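Long-range contacts in oxidoreductase, 2OG-Fe oxygenase family protein, putative, expressed (Oryza sativa subsp. japonica, PDB 5XOI), which probably acts as an AlkB-family dioxygenase that depends on iron(II) and 2-oxoglutarate, its metal site being occupied here by manganese: residues 7-12 with 186-191; 14-19 with 97-102; 27-32 with 222-227; 58-63 with 84-89; 163-168 with 201-206. All blocks are in the same frame, centred on the assembly; numbering follows the deposited sequence.

Contact 1: residues 7-12 with 186-191; sequences QYLRPG and DVLIFG
G12 loses more surface in this contact than any other residue, and its carbonyl shows why: G191 N donates to G12 O at 2.8 Å with an N-H...O angle of 168°, a short and nearly straight bond whose donor is tilted a little from the carbonyl plane. The same oxygen also receives the CA-H of F190, with F190 CA 3.3 Å from G12 O. In return, G12 CA approaches G191 O at 3.5 Å, a second CA-H...O contact. The two glycine CA atoms are 5.1 Å apart, close enough for backbone to meet backbone with no side chain between. G12 takes a positive phi (75°), as suits a residue that turns the chain out of one strand and into the next.

L9 supplies the apolar part of the contact. Its CD1 meets CD1 of L188 at 4.1 Å, the two side chains crossing at about a right angle. L188 carries CG anti to its backbone N (chi1 174°), and its end thereby comes closer to L9 than the direction of its first bond would suggest.

Strand 13-16 runs between the two partners in the large antiparallel sheet, pairing Q7 with L15 on one side and V14 with I189 on the other. Helix 87-106 packs against Y8, V187 and I189, while F190 meets the ring of H199, a ligand of the bound manganese.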
# COMPACT_ATOMS: atom_id res chain seq x y z
N GLN A 7 11.22 -9.09 -7.58
CA GLN A 7 10.56 -10.35 -7.86
C GLN A 7 9.31 -10.11 -8.68
O GLN A 7 8.51 -9.23 -8.35
CB GLN A 7 10.24 -11.09 -6.56
CG GLN A 7 11.49 -11.67 -5.91
CD GLN A 7 11.26 -12.03 -4.46
OE1 GLN A 7 10.14 -12.33 -4.06
NE2 GLN A 7 12.32 -11.99 -3.67
N TYR A 8 9.18 -10.86 -9.76
CA TYR A 8 8.03 -10.79 -10.66
C TYR A 8 6.96 -11.74 -10.15
O TYR A 8 7.18 -12.95 -10.10
CB TYR A 8 8.48 -11.16 -12.07
CG TYR A 8 7.42 -11.14 -13.13
CD1 TYR A 8 6.70 -12.29 -13.43
CD2 TYR A 8 7.16 -10.00 -13.86
CE1 TYR A 8 5.73 -12.28 -14.41
CE2 TYR A 8 6.20 -9.98 -14.85
CZ TYR A 8 5.49 -11.13 -15.12
OH TYR A 8 4.54 -11.11 -16.12
N LEU A 9 5.80 -11.20 -9.76
CA LEU A 9 4.76 -12.05 -9.21
C LEU A 9 3.72 -12.46 -10.25
O LEU A 9 3.16 -13.56 -10.15
CB LEU A 9 4.05 -11.34 -8.05
CG LEU A 9 4.90 -10.95 -6.84
CD1 LEU A 9 3.99 -10.57 -5.69
CD2 LEU A 9 5.83 -12.08 -6.44
N ARG A 10 3.45 -11.60 -11.21
CA ARG A 10 2.53 -11.84 -12.31
C ARG A 10 2.58 -10.59 -13.18
O ARG A 10 3.18 -9.58 -12.78
CB ARG A 10 1.11 -12.12 -11.81
CG ARG A 10 0.66 -11.36 -10.61
CD ARG A 10 -0.76 -11.81 -10.28
NE ARG A 10 -1.71 -11.22 -11.22
CZ ARG A 10 -2.96 -11.64 -11.38
NH1 ARG A 10 -3.43 -12.65 -10.65
NH2 ARG A 10 -3.75 -11.05 -12.27
N PRO A 11 1.97 -10.61 -14.38
CA PRO A 11 2.10 -9.44 -15.26
C PRO A 11 1.67 -8.14 -14.58
O PRO A 11 0.56 -8.02 -14.05
CB PRO A 11 1.22 -9.82 -16.45
CG PRO A 11 1.33 -11.30 -16.52
CD PRO A 11 1.36 -11.75 -15.08
N GLY A 12 2.60 -7.18 -14.56
CA GLY A 12 2.35 -5.90 -13.93
C GLY A 12 2.38 -5.91 -12.42
O GLY A 12 1.88 -4.97 -11.80
N ASP A 186 9.72 -3.49 2.22
CA ASP A 186 9.28 -3.95 0.90
C ASP A 186 8.33 -2.94 0.27
O ASP A 186 7.53 -2.28 0.94
CB ASP A 186 8.59 -5.30 0.99
CG ASP A 186 9.53 -6.46 1.32
OD1 ASP A 186 10.77 -6.26 1.38
OD2 ASP A 186 9.02 -7.59 1.51
N VAL A 187 8.42 -2.82 -1.05
CA VAL A 187 7.46 -2.04 -1.83
C VAL A 187 6.85 -2.98 -2.86
O VAL A 187 7.57 -3.67 -3.57
CB VAL A 187 8.09 -0.82 -2.52
CG1 VAL A 187 7.08 -0.16 -3.47
CG2 VAL A 187 8.55 0.17 -1.48
N LEU A 188 5.52 -3.02 -2.91
CA LEU A 188 4.79 -3.86 -3.85
C LEU A 188 4.06 -2.95 -4.83
O LEU A 188 3.46 -1.95 -4.41
CB LEU A 188 3.78 -4.75 -3.12
CG LEU A 188 2.85 -5.56 -4.01
CD1 LEU A 188 3.63 -6.65 -4.72
CD2 LEU A 188 1.73 -6.17 -3.17
N ILE A 189 4.11 -3.28 -6.12
CA ILE A 189 3.41 -2.52 -7.15
C ILE A 189 2.52 -3.48 -7.92
O ILE A 189 2.98 -4.54 -8.34
CB ILE A 189 4.38 -1.81 -8.11
CG1 ILE A 189 5.33 -0.89 -7.34
CG2 ILE A 189 3.59 -1.00 -9.15
CD1 ILE A 189 6.23 -0.07 -8.21
N PHE A 190 1.24 -3.13 -8.09
CA PHE A 190 0.40 -3.86 -9.04
C PHE A 190 -0.33 -2.88 -9.96
O PHE A 190 -1.04 -1.98 -9.50
CB PHE A 190 -0.58 -4.85 -8.36
CG PHE A 190 -1.38 -4.33 -7.17
CD1 PHE A 190 -0.82 -4.28 -5.89
CD2 PHE A 190 -2.73 -4.03 -7.31
CE1 PHE A 190 -1.58 -3.87 -4.79
CE2 PHE A 190 -3.49 -3.62 -6.22
CZ PHE A 190 -2.91 -3.53 -4.96
N GLY A 191 -0.11 -3.04 -11.26
CA GLY A 191 -0.78 -2.22 -12.26
C GLY A 191 -0.95 -3.01 -13.54
O GLY A 191 -0.72 -4.23 -13.55

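Contact 2: residues 14-19 with 97-102; sequences VLLKKF and IQASNE
S100 OG touches two branched side chains of the strand, L16 CD1 at 3.4 Å and V14 CG1 at 3.5 Å. Its polar need is met within the helix, through a hydrogen bond with A96 O one turn earlier. With OG anti to the carbonyl carbon and beside the backbone N (chi1 -66°), the hydroxyl points back toward A96 O and still touches V14 and L16. V14 reaches it with CG1, the branch that stands anti to the backbone N (chi1 172°).

A99 makes the second half of the interface. Its CB lies 4.0 Å from L16 CD2 and 3.9 Å from F19 CE1, filling the angle between these two side chains. They also touch each other, L16 CD2 sitting 3.6 Å above the F19 ring plane and offset toward the rim. A type II turn from L16 to F19 brings the ring to this position.

The axes of segments 14-16 and 97-102 approach to 9.4 Å, with their N-to-C directions 119° apart: helix 87-106 is laid across one face of the sheet that holds strand 13-16. Alongside, I189 of strand 187-190 touches L16 and S100, V14 continues onto F103 and L104 of the same helix, and F19 rests on V187.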
# COMPACT_ATOMS: atom_id res chain seq x y z
N VAL A 14 5.12 -6.38 -9.30
CA VAL A 14 6.53 -6.45 -8.95
C VAL A 14 6.66 -6.19 -7.46
O VAL A 14 6.10 -5.21 -6.95
CB VAL A 14 7.35 -5.43 -9.76
CG1 VAL A 14 8.79 -5.38 -9.26
CG2 VAL A 14 7.31 -5.80 -11.24
N LEU A 15 7.42 -7.04 -6.78
CA LEU A 15 7.76 -6.86 -5.37
C LEU A 15 9.22 -6.43 -5.27
O LEU A 15 10.12 -7.14 -5.73
CB LEU A 15 7.52 -8.15 -4.58
CG LEU A 15 8.06 -8.19 -3.15
CD1 LEU A 15 7.40 -7.12 -2.27
CD2 LEU A 15 7.83 -9.56 -2.57
N LEU A 16 9.44 -5.26 -4.69
CA LEU A 16 10.78 -4.69 -4.53
C LEU A 16 11.22 -4.96 -3.08
O LEU A 16 10.77 -4.29 -2.15
CB LEU A 16 10.79 -3.21 -4.87
CG LEU A 16 10.38 -2.82 -6.28
CD1 LEU A 16 8.86 -2.62 -6.37
CD2 LEU A 16 11.06 -1.53 -6.71
N LYS A 17 12.08 -5.95 -2.90
CA LYS A 17 12.48 -6.35 -1.55
C LYS A 17 13.38 -5.29 -0.92
O LYS A 17 14.36 -4.86 -1.53
CB LYS A 17 13.20 -7.70 -1.57
CG LYS A 17 12.34 -8.87 -2.03
CD LYS A 17 11.18 -9.15 -1.09
CE LYS A 17 11.67 -9.50 0.31
NZ LYS A 17 10.54 -9.71 1.28
N LYS A 18 13.05 -4.90 0.32
CA LYS A 18 13.90 -4.00 1.11
C LYS A 18 14.23 -2.72 0.33
O LYS A 18 15.35 -2.21 0.38
CB LYS A 18 15.17 -4.71 1.57
CG LYS A 18 14.92 -5.93 2.46
CD LYS A 18 14.06 -5.58 3.67
CE LYS A 18 13.63 -6.83 4.45
NZ LYS A 18 13.18 -6.52 5.86
N PHE A 19 13.26 -2.22 -0.43
CA PHE A 19 13.49 -1.06 -1.28
C PHE A 19 13.67 0.21 -0.46
O PHE A 19 14.48 1.08 -0.82
CB PHE A 19 12.34 -0.92 -2.27
CG PHE A 19 12.56 0.10 -3.34
CD1 PHE A 19 13.44 -0.15 -4.38
CD2 PHE A 19 11.88 1.31 -3.32
CE1 PHE A 19 13.65 0.80 -5.39
CE2 PHE A 19 12.08 2.26 -4.32
CZ PHE A 19 12.97 2.00 -5.35
N ILE A 97 8.54 2.78 -9.21
CA ILE A 97 8.05 2.51 -10.55
C ILE A 97 9.20 2.47 -11.54
O ILE A 97 9.29 1.56 -12.37
CB ILE A 97 6.99 3.56 -10.95
CG1 ILE A 97 5.77 3.42 -10.03
CG2 ILE A 97 6.57 3.38 -12.39
CD1 ILE A 97 4.79 4.55 -10.20
N GLN A 98 10.10 3.45 -11.46
CA GLN A 98 11.26 3.46 -12.36
C GLN A 98 12.08 2.19 -12.20
O GLN A 98 12.50 1.57 -13.19
CB GLN A 98 12.12 4.69 -12.09
CG GLN A 98 11.67 5.95 -12.81
CD GLN A 98 12.73 7.04 -12.80
OE1 GLN A 98 13.60 7.06 -11.93
NE2 GLN A 98 12.68 7.93 -13.79
N ALA A 99 12.33 1.77 -10.95
CA ALA A 99 13.10 0.55 -10.73
C ALA A 99 12.36 -0.67 -11.26
O ALA A 99 12.97 -1.56 -11.86
CB ALA A 99 13.42 0.39 -9.24
N SER A 100 11.05 -0.72 -11.04
CA SER A 100 10.26 -1.84 -11.56
C SER A 100 10.33 -1.90 -13.08
O SER A 100 10.48 -2.98 -13.66
CB SER A 100 8.81 -1.71 -11.10
OG SER A 100 8.72 -1.86 -9.70
N ASN A 101 10.18 -0.76 -13.75
CA ASN A 101 10.17 -0.78 -15.21
C ASN A 101 11.52 -1.17 -15.77
O ASN A 101 11.59 -1.81 -16.82
CB ASN A 101 9.72 0.57 -15.75
CG ASN A 101 8.21 0.71 -15.72
OD1 ASN A 101 7.51 -0.29 -15.57
ND2 ASN A 101 7.71 1.94 -15.84
N GLU A 102 12.60 -0.82 -15.08
CA GLU A 102 13.92 -1.27 -15.50
C GLU A 102 14.04 -2.78 -15.34
O GLU A 102 14.58 -3.46 -16.22
CB GLU A 102 15.01 -0.55 -14.70
CG GLU A 102 16.42 -1.02 -15.02
CD GLU A 102 16.85 -0.66 -16.42
OE1 GLU A 102 16.22 0.24 -17.02
OE2 GLU A 102 17.82 -1.29 -16.92

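Contact 3: residues 27-32 with 222-227; sequences DIIRRC and GRLNLT
Apolar packing carries all of the contact between I28, I29 and C32 of the helix and L224 and L226 of the strand. The closest approach is I29 CD1 to L224 CD2, 3.5 Å, made by side chains that slide past each other in opposite directions. L224 CD2 also receives C32 CB at 3.8 Å, so a single methyl fits between two helix residues about one turn apart. L226 answers with both branches: CD1 lies 3.9 Å from I28 CG2, and CD2 lies 3.9 Å from C32 SG. I28 presents CG2 because that branch stands anti to its backbone N while CG1 (chi1 -72°) turns beside it.

No hydrogen bond crosses between the segments; side-chain bonds form within each of them. Within the helix, R31 NE forms a salt bridge with D27 OD2 at 3.1 Å, meeting the oxygen on its syn side but 33° out of the carboxylate plane. Along the strand T227 OG1 donates to N225 OD1 at 2.7 Å, in the carbonyl plane and on a lone pair; N128 ND2 is a second partner of that oxygen.

The strand is therefore two-faced. L224 and L226 point to the helix, whereas R223 points away and donates from NH1 to a bound succinate. N128, which holds N225, is itself a 2-oxoglutarate-binding residue. Apolar packing on one face thus backs a strand whose other face carries R223, itself also a 2-oxoglutarate-binding residue.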
# COMPACT_ATOMS: atom_id res chain seq x y z
N ASP A 27 11.97 7.94 8.75
CA ASP A 27 11.30 9.20 8.43
C ASP A 27 9.82 8.97 8.16
O ASP A 27 8.98 9.78 8.56
CB ASP A 27 11.98 9.85 7.23
CG ASP A 27 11.41 11.21 6.90
OD1 ASP A 27 11.18 12.02 7.83
OD2 ASP A 27 11.22 11.49 5.70
N ILE A 28 9.50 7.86 7.48
CA ILE A 28 8.10 7.57 7.15
C ILE A 28 7.31 7.31 8.42
O ILE A 28 6.20 7.84 8.59
CB ILE A 28 8.01 6.39 6.17
CG1 ILE A 28 8.48 6.81 4.77
CG2 ILE A 28 6.57 5.89 6.09
CD1 ILE A 28 8.89 5.64 3.90
N ILE A 29 7.87 6.51 9.34
CA ILE A 29 7.21 6.25 10.62
C ILE A 29 7.02 7.55 11.39
O ILE A 29 5.94 7.83 11.90
CB ILE A 29 8.01 5.23 11.45
CG1 ILE A 29 8.12 3.88 10.73
CG2 ILE A 29 7.40 5.10 12.86
CD1 ILE A 29 6.81 3.13 10.60
N ARG A 30 8.09 8.34 11.51
CA ARG A 30 8.00 9.56 12.31
C ARG A 30 6.96 10.52 11.74
O ARG A 30 6.16 11.09 12.49
CB ARG A 30 9.38 10.22 12.41
CG ARG A 30 10.30 9.52 13.40
CD ARG A 30 11.64 10.24 13.52
NE ARG A 30 12.53 9.60 14.48
CZ ARG A 30 13.86 9.66 14.42
NH1 ARG A 30 14.45 10.32 13.43
NH2 ARG A 30 14.60 9.04 15.33
N ARG A 31 6.92 10.69 10.41
CA ARG A 31 5.90 11.56 9.82
C ARG A 31 4.49 11.03 10.06
O ARG A 31 3.57 11.80 10.36
CB ARG A 31 6.14 11.73 8.32
CG ARG A 31 7.35 12.58 7.97
CD ARG A 31 7.60 12.54 6.48
NE ARG A 31 8.78 13.30 6.08
CZ ARG A 31 8.74 14.53 5.60
NH1 ARG A 31 7.57 15.16 5.46
NH2 ARG A 31 9.86 15.15 5.25
N CYS A 32 4.30 9.72 9.93
CA CYS A 32 2.98 9.13 10.14
C CYS A 32 2.59 9.14 11.61
O CYS A 32 1.40 9.26 11.93
CB CYS A 32 2.97 7.71 9.58
SG CYS A 32 2.94 7.58 7.80
N GLY A 222 3.17 -4.11 15.55
CA GLY A 222 2.24 -4.13 14.44
C GLY A 222 2.92 -3.66 13.17
O GLY A 222 4.15 -3.63 13.07
N ARG A 223 2.08 -3.28 12.20
CA ARG A 223 2.55 -3.01 10.85
C ARG A 223 1.92 -1.74 10.30
O ARG A 223 0.71 -1.53 10.44
CB ARG A 223 2.23 -4.19 9.91
CG ARG A 223 2.49 -3.90 8.42
CD ARG A 223 2.21 -5.13 7.56
NE ARG A 223 2.34 -4.86 6.12
CZ ARG A 223 1.33 -4.50 5.31
NH1 ARG A 223 0.09 -4.35 5.77
NH2 ARG A 223 1.57 -4.28 4.03
N LEU A 224 2.73 -0.92 9.65
CA LEU A 224 2.24 0.28 8.97
C LEU A 224 2.34 0.08 7.47
O LEU A 224 3.40 -0.27 6.95
CB LEU A 224 3.05 1.51 9.39
CG LEU A 224 2.60 2.90 8.91
CD1 LEU A 224 1.24 3.28 9.48
CD2 LEU A 224 3.64 3.94 9.27
N ASN A 225 1.23 0.32 6.77
CA ASN A 225 1.18 0.24 5.32
C ASN A 225 0.80 1.61 4.77
O ASN A 225 -0.03 2.31 5.34
CB ASN A 225 0.16 -0.82 4.86
CG ASN A 225 -0.25 -0.64 3.41
OD1 ASN A 225 -1.33 -0.13 3.12
ND2 ASN A 225 0.60 -1.08 2.49
N LEU A 226 1.44 2.00 3.67
CA LEU A 226 1.05 3.18 2.91
C LEU A 226 0.73 2.72 1.50
O LEU A 226 1.60 2.18 0.81
CB LEU A 226 2.17 4.24 2.91
CG LEU A 226 2.44 4.91 4.28
CD1 LEU A 226 3.30 4.01 5.18
CD2 LEU A 226 3.11 6.27 4.09
N THR A 227 -0.50 2.95 1.06
CA THR A 227 -0.94 2.49 -0.25
C THR A 227 -1.26 3.71 -1.10
O THR A 227 -2.18 4.47 -0.77
CB THR A 227 -2.16 1.57 -0.09
OG1 THR A 227 -1.71 0.33 0.47
CG2 THR A 227 -2.80 1.31 -1.44

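Contact 4: residues 58-63 with 84-89; sequences MCLGKN and SIPEVF
L60 and P86 cross at about a right angle, and L60 stands in the same relation to F89, so one leucine branch meets both residues at the start of the helix. That branch is CD1, 3.9 Å from P86 CD and 4.0 Å from F89 CE2. It comes to the F89 ring at the edge, near its plane. A face of the same ring is taken by P86, whose CG stands 3.7 Å above the ring, over its centre; proline and leucine thus meet the phenylalanine from different directions. With CG anti to the carbonyl carbon (chi1 -43°) and chi2 extended at 172°, CD1 comes between P86 and F89.

I85 works nearer the backbone. Its CG1 lies 3.7 Å from L60 O and 3.9 Å from L60 CB, and it also passes 3.8 Å from G61 N, so it covers the peptide between L60 and G61. The chain turns a corner at L60, and G61, next along, has a positive phi (81°); its CA lies 4.4 Å from S84 CA. No hydrogen bond crosses between the segments, although G61 does pair through its backbone with P83.

P86 occupies the N-cap position of helix 87-106. Strand 55-59 lies at one edge of the large sheet; L60 packs on C125 and V127 of its neighbour, strand 124-131, and touches L35 of helix 22-37. I85 reaches F228 of strand 223-229.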
# COMPACT_ATOMS: atom_id res chain seq x y z
N MET A 58 -5.84 6.35 8.03
CA MET A 58 -5.96 7.77 7.76
C MET A 58 -5.50 7.98 6.33
O MET A 58 -4.69 7.21 5.80
CB MET A 58 -5.15 8.63 8.74
CG MET A 58 -3.64 8.53 8.62
SD MET A 58 -2.75 9.93 9.39
CE MET A 58 -3.21 11.28 8.31
N CYS A 59 -6.03 9.00 5.68
CA CYS A 59 -5.65 9.27 4.31
C CYS A 59 -4.76 10.50 4.24
O CYS A 59 -4.84 11.40 5.08
CB CYS A 59 -6.88 9.46 3.41
SG CYS A 59 -7.86 7.95 3.17
N LEU A 60 -3.87 10.50 3.25
CA LEU A 60 -3.15 11.70 2.86
C LEU A 60 -3.53 12.02 1.42
O LEU A 60 -3.76 11.12 0.62
CB LEU A 60 -1.63 11.52 2.95
CG LEU A 60 -1.07 10.81 4.17
CD1 LEU A 60 0.43 10.56 3.98
CD2 LEU A 60 -1.34 11.62 5.42
N GLY A 61 -3.57 13.32 1.11
CA GLY A 61 -4.05 13.77 -0.19
C GLY A 61 -5.57 13.80 -0.20
O GLY A 61 -6.17 14.51 0.61
N LYS A 62 -6.19 13.03 -1.07
CA LYS A 62 -7.63 12.89 -1.07
C LYS A 62 -8.07 11.89 -0.00
O LYS A 62 -7.31 11.02 0.42
CB LYS A 62 -8.13 12.45 -2.45
CG LYS A 62 -8.50 13.60 -3.38
CD LYS A 62 -7.27 14.37 -3.87
CE LYS A 62 -7.65 15.71 -4.53
NZ LYS A 62 -7.89 16.83 -3.57
N ASN A 63 -9.31 12.02 0.44
CA ASN A 63 -9.84 11.13 1.46
C ASN A 63 -10.72 10.06 0.83
O ASN A 63 -11.56 10.36 -0.03
CB ASN A 63 -10.65 11.91 2.50
CG ASN A 63 -11.13 11.03 3.61
OD1 ASN A 63 -10.33 10.49 4.37
ND2 ASN A 63 -12.46 10.89 3.73
N SER A 84 -1.60 16.71 3.24
CA SER A 84 -1.19 16.39 1.89
C SER A 84 -0.10 15.32 1.92
O SER A 84 0.52 15.05 2.95
CB SER A 84 -0.70 17.63 1.15
OG SER A 84 0.39 18.22 1.82
N ILE A 85 0.11 14.68 0.77
CA ILE A 85 1.14 13.66 0.63
C ILE A 85 2.50 14.34 0.65
O ILE A 85 2.76 15.22 -0.19
CB ILE A 85 0.95 12.84 -0.66
CG1 ILE A 85 -0.44 12.18 -0.69
CG2 ILE A 85 2.05 11.79 -0.80
CD1 ILE A 85 -0.70 11.40 -1.97
N PRO A 86 3.39 13.99 1.58
CA PRO A 86 4.75 14.54 1.55
C PRO A 86 5.42 14.28 0.21
O PRO A 86 5.28 13.20 -0.37
CB PRO A 86 5.46 13.79 2.69
CG PRO A 86 4.36 13.39 3.62
CD PRO A 86 3.15 13.14 2.76
N GLU A 87 6.14 15.28 -0.30
CA GLU A 87 6.80 15.11 -1.59
C GLU A 87 7.84 14.00 -1.56
O GLU A 87 8.08 13.34 -2.58
CB GLU A 87 7.44 16.41 -2.05
CG GLU A 87 7.61 16.50 -3.57
CD GLU A 87 7.62 17.93 -4.08
OE1 GLU A 87 7.94 18.84 -3.28
OE2 GLU A 87 7.30 18.15 -5.27
N VAL A 88 8.46 13.76 -0.40
CA VAL A 88 9.42 12.67 -0.32
C VAL A 88 8.74 11.32 -0.55
O VAL A 88 9.32 10.41 -1.15
CB VAL A 88 10.18 12.71 1.02
CG1 VAL A 88 9.25 12.46 2.19
CG2 VAL A 88 11.33 11.70 1.01
N PHE A 89 7.48 11.19 -0.10
CA PHE A 89 6.74 9.95 -0.35
C PHE A 89 6.53 9.76 -1.85
O PHE A 89 6.76 8.67 -2.39
CB PHE A 89 5.38 9.98 0.37
CG PHE A 89 5.45 9.87 1.88
CD1 PHE A 89 6.65 9.90 2.56
CD2 PHE A 89 4.28 9.72 2.61
CE1 PHE A 89 6.69 9.80 3.95
CE2 PHE A 89 4.30 9.62 4.00
CZ PHE A 89 5.51 9.67 4.67

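Contact 5: residues 163-168 with 201-206; sequences TAEFLY and VSRIKP
V201 opens the pairing opposite F166, a non-hydrogen-bonded pair in which V201 CG2 meets the edge of the F166 ring; V201 CG1 lies 4.0 Å from A164 CB. S202 follows with a double grip on one acceptor. S202 N donates to E165 O at 2.9 Å, nearly along the C=O axis, and S202 OG reaches the same oxygen at 3.3 Å from above the carbonyl plane. OG sits between N and the carbonyl carbon (chi1 56°), where it also touches L167 CD1.

R203 O accepts from E165 N at 2.8 Å. The R203 side chain runs beside that of E165, pointing the same way, with the guanidinium and carboxylate planes 12° apart; E165 OE2 stays 4.4 Å from R203 NE, too far for a salt bridge, and lies well out of the guanidinium plane. I204 pairs with A164. K205 N then bonds T163 O at 2.8 Å, and K205 NZ, brought in by a bend at chi4 (-56°), forms a salt bridge with E165 OE2, short enough for its exact length to be treated with caution.

Between the A164-I204 and F166-V201 pairs, strand 198-205 holds one residue more than its partner, a beta bulge at S202 and R203. These antiparallel strands belong to the smaller sheet of the double-stranded beta-helix of 2-oxoglutarate oxygenases; A164, V201 and I204 touch R223, and V201 borders the bound succinate.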
# COMPACT_ATOMS: atom_id res chain seq x y z
N THR A 163 5.95 -8.14 9.59
CA THR A 163 5.65 -8.72 8.28
C THR A 163 4.16 -9.02 8.15
O THR A 163 3.52 -9.49 9.10
CB THR A 163 6.47 -9.99 8.11
OG1 THR A 163 7.86 -9.67 8.16
CG2 THR A 163 6.12 -10.70 6.79
N ALA A 164 3.61 -8.76 6.97
CA ALA A 164 2.25 -9.16 6.63
C ALA A 164 2.28 -10.37 5.71
O ALA A 164 3.12 -10.45 4.82
CB ALA A 164 1.49 -8.03 5.93
N GLU A 165 1.36 -11.31 5.94
CA GLU A 165 1.05 -12.35 4.96
C GLU A 165 -0.00 -11.76 4.01
O GLU A 165 -1.12 -11.46 4.44
CB GLU A 165 0.55 -13.61 5.67
CG GLU A 165 1.64 -14.24 6.55
CD GLU A 165 1.21 -15.53 7.24
OE1 GLU A 165 0.34 -16.26 6.70
OE2 GLU A 165 1.78 -15.84 8.31
N PHE A 166 0.38 -11.54 2.75
CA PHE A 166 -0.42 -10.80 1.78
C PHE A 166 -0.99 -11.79 0.77
O PHE A 166 -0.25 -12.57 0.17
CB PHE A 166 0.45 -9.74 1.09
CG PHE A 166 -0.28 -8.87 0.09
CD1 PHE A 166 -1.01 -7.76 0.52
CD2 PHE A 166 -0.20 -9.12 -1.27
CE1 PHE A 166 -1.65 -6.94 -0.39
CE2 PHE A 166 -0.85 -8.29 -2.19
CZ PHE A 166 -1.58 -7.20 -1.75
N LEU A 167 -2.32 -11.77 0.61
CA LEU A 167 -3.00 -12.66 -0.32
C LEU A 167 -3.31 -11.91 -1.61
O LEU A 167 -3.64 -10.72 -1.57
CB LEU A 167 -4.31 -13.20 0.28
CG LEU A 167 -4.31 -14.44 1.17
CD1 LEU A 167 -3.08 -14.55 2.05
CD2 LEU A 167 -5.58 -14.46 2.01
N TYR A 168 -3.23 -12.60 -2.74
CA TYR A 168 -3.62 -11.97 -4.00
C TYR A 168 -4.10 -13.03 -5.00
O TYR A 168 -3.61 -14.16 -5.01
CB TYR A 168 -2.48 -11.15 -4.62
CG TYR A 168 -1.21 -11.92 -4.89
CD1 TYR A 168 -0.28 -12.16 -3.88
CD2 TYR A 168 -0.92 -12.38 -6.17
CE1 TYR A 168 0.90 -12.86 -4.13
CE2 TYR A 168 0.26 -13.08 -6.44
CZ TYR A 168 1.16 -13.32 -5.42
OH TYR A 168 2.32 -14.02 -5.70
N VAL A 201 -4.82 -8.88 3.61
CA VAL A 201 -3.80 -9.21 4.60
C VAL A 201 -4.41 -10.27 5.51
O VAL A 201 -5.38 -10.01 6.23
CB VAL A 201 -3.34 -7.98 5.40
CG1 VAL A 201 -2.43 -8.42 6.55
CG2 VAL A 201 -2.57 -7.01 4.50
N SER A 202 -3.87 -11.50 5.44
CA SER A 202 -4.45 -12.59 6.22
C SER A 202 -3.90 -12.67 7.63
O SER A 202 -4.56 -13.26 8.51
CB SER A 202 -4.23 -13.91 5.50
OG SER A 202 -2.84 -14.11 5.27
N ARG A 203 -2.73 -12.08 7.88
CA ARG A 203 -2.05 -12.25 9.15
C ARG A 203 -0.91 -11.25 9.24
O ARG A 203 -0.26 -10.95 8.24
CB ARG A 203 -1.50 -13.68 9.26
CG ARG A 203 -1.29 -14.20 10.65
CD ARG A 203 -0.74 -15.62 10.55
NE ARG A 203 -0.77 -16.35 11.81
CZ ARG A 203 -0.08 -16.01 12.88
NH1 ARG A 203 0.69 -14.94 12.85
NH2 ARG A 203 -0.15 -16.73 13.99
N ILE A 204 -0.68 -10.74 10.45
CA ILE A 204 0.53 -10.01 10.78
C ILE A 204 1.41 -10.97 11.59
O ILE A 204 0.94 -11.58 12.55
CB ILE A 204 0.23 -8.73 11.58
CG1 ILE A 204 -0.81 -7.84 10.88
CG2 ILE A 204 1.53 -7.97 11.89
CD1 ILE A 204 -0.38 -7.30 9.51
N LYS A 205 2.67 -11.11 11.18
CA LYS A 205 3.60 -11.99 11.90
C LYS A 205 4.17 -11.25 13.09
O LYS A 205 4.93 -10.29 12.90
CB LYS A 205 4.73 -12.46 10.98
CG LYS A 205 4.28 -13.25 9.75
CD LYS A 205 5.48 -13.72 8.94
CE LYS A 205 5.09 -14.67 7.82
NZ LYS A 205 4.32 -15.83 8.32
N PRO A 206 3.86 -11.63 14.32
CA PRO A 206 4.33 -10.84 15.46
C PRO A 206 5.84 -10.92 15.61
O PRO A 206 6.47 -11.90 15.23
CB PRO A 206 3.60 -11.44 16.67
CG PRO A 206 3.06 -12.76 16.20
CD PRO A 206 2.88 -12.66 14.72

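Overall arrangement
Contacts 1 to 4 reach the seven-stranded antiparallel sheet, whereas contact 5 joins strands of the smaller four-stranded one. Helix 87-106 is shared by contacts 4 and 2: contact 4 uses its start and contact 2 lies further along, their centres 21 Å apart. Contacts 1 and 2 are neighbours, centres 8 Å apart, linked by the D186-K17 salt bridge. The centres of contacts 3 and 4 are 12 Å apart; they meet chiefly through F89, with R31 against P86 as well. Along the chain contacts 2 and 4 are nested within the loop closed by contact 1, and contact 5 within that of contact 3. Contact 5 touches contact 1 through F166 and L188, and contact 3 through R223, joining both sheets around the metal and succinate pocket.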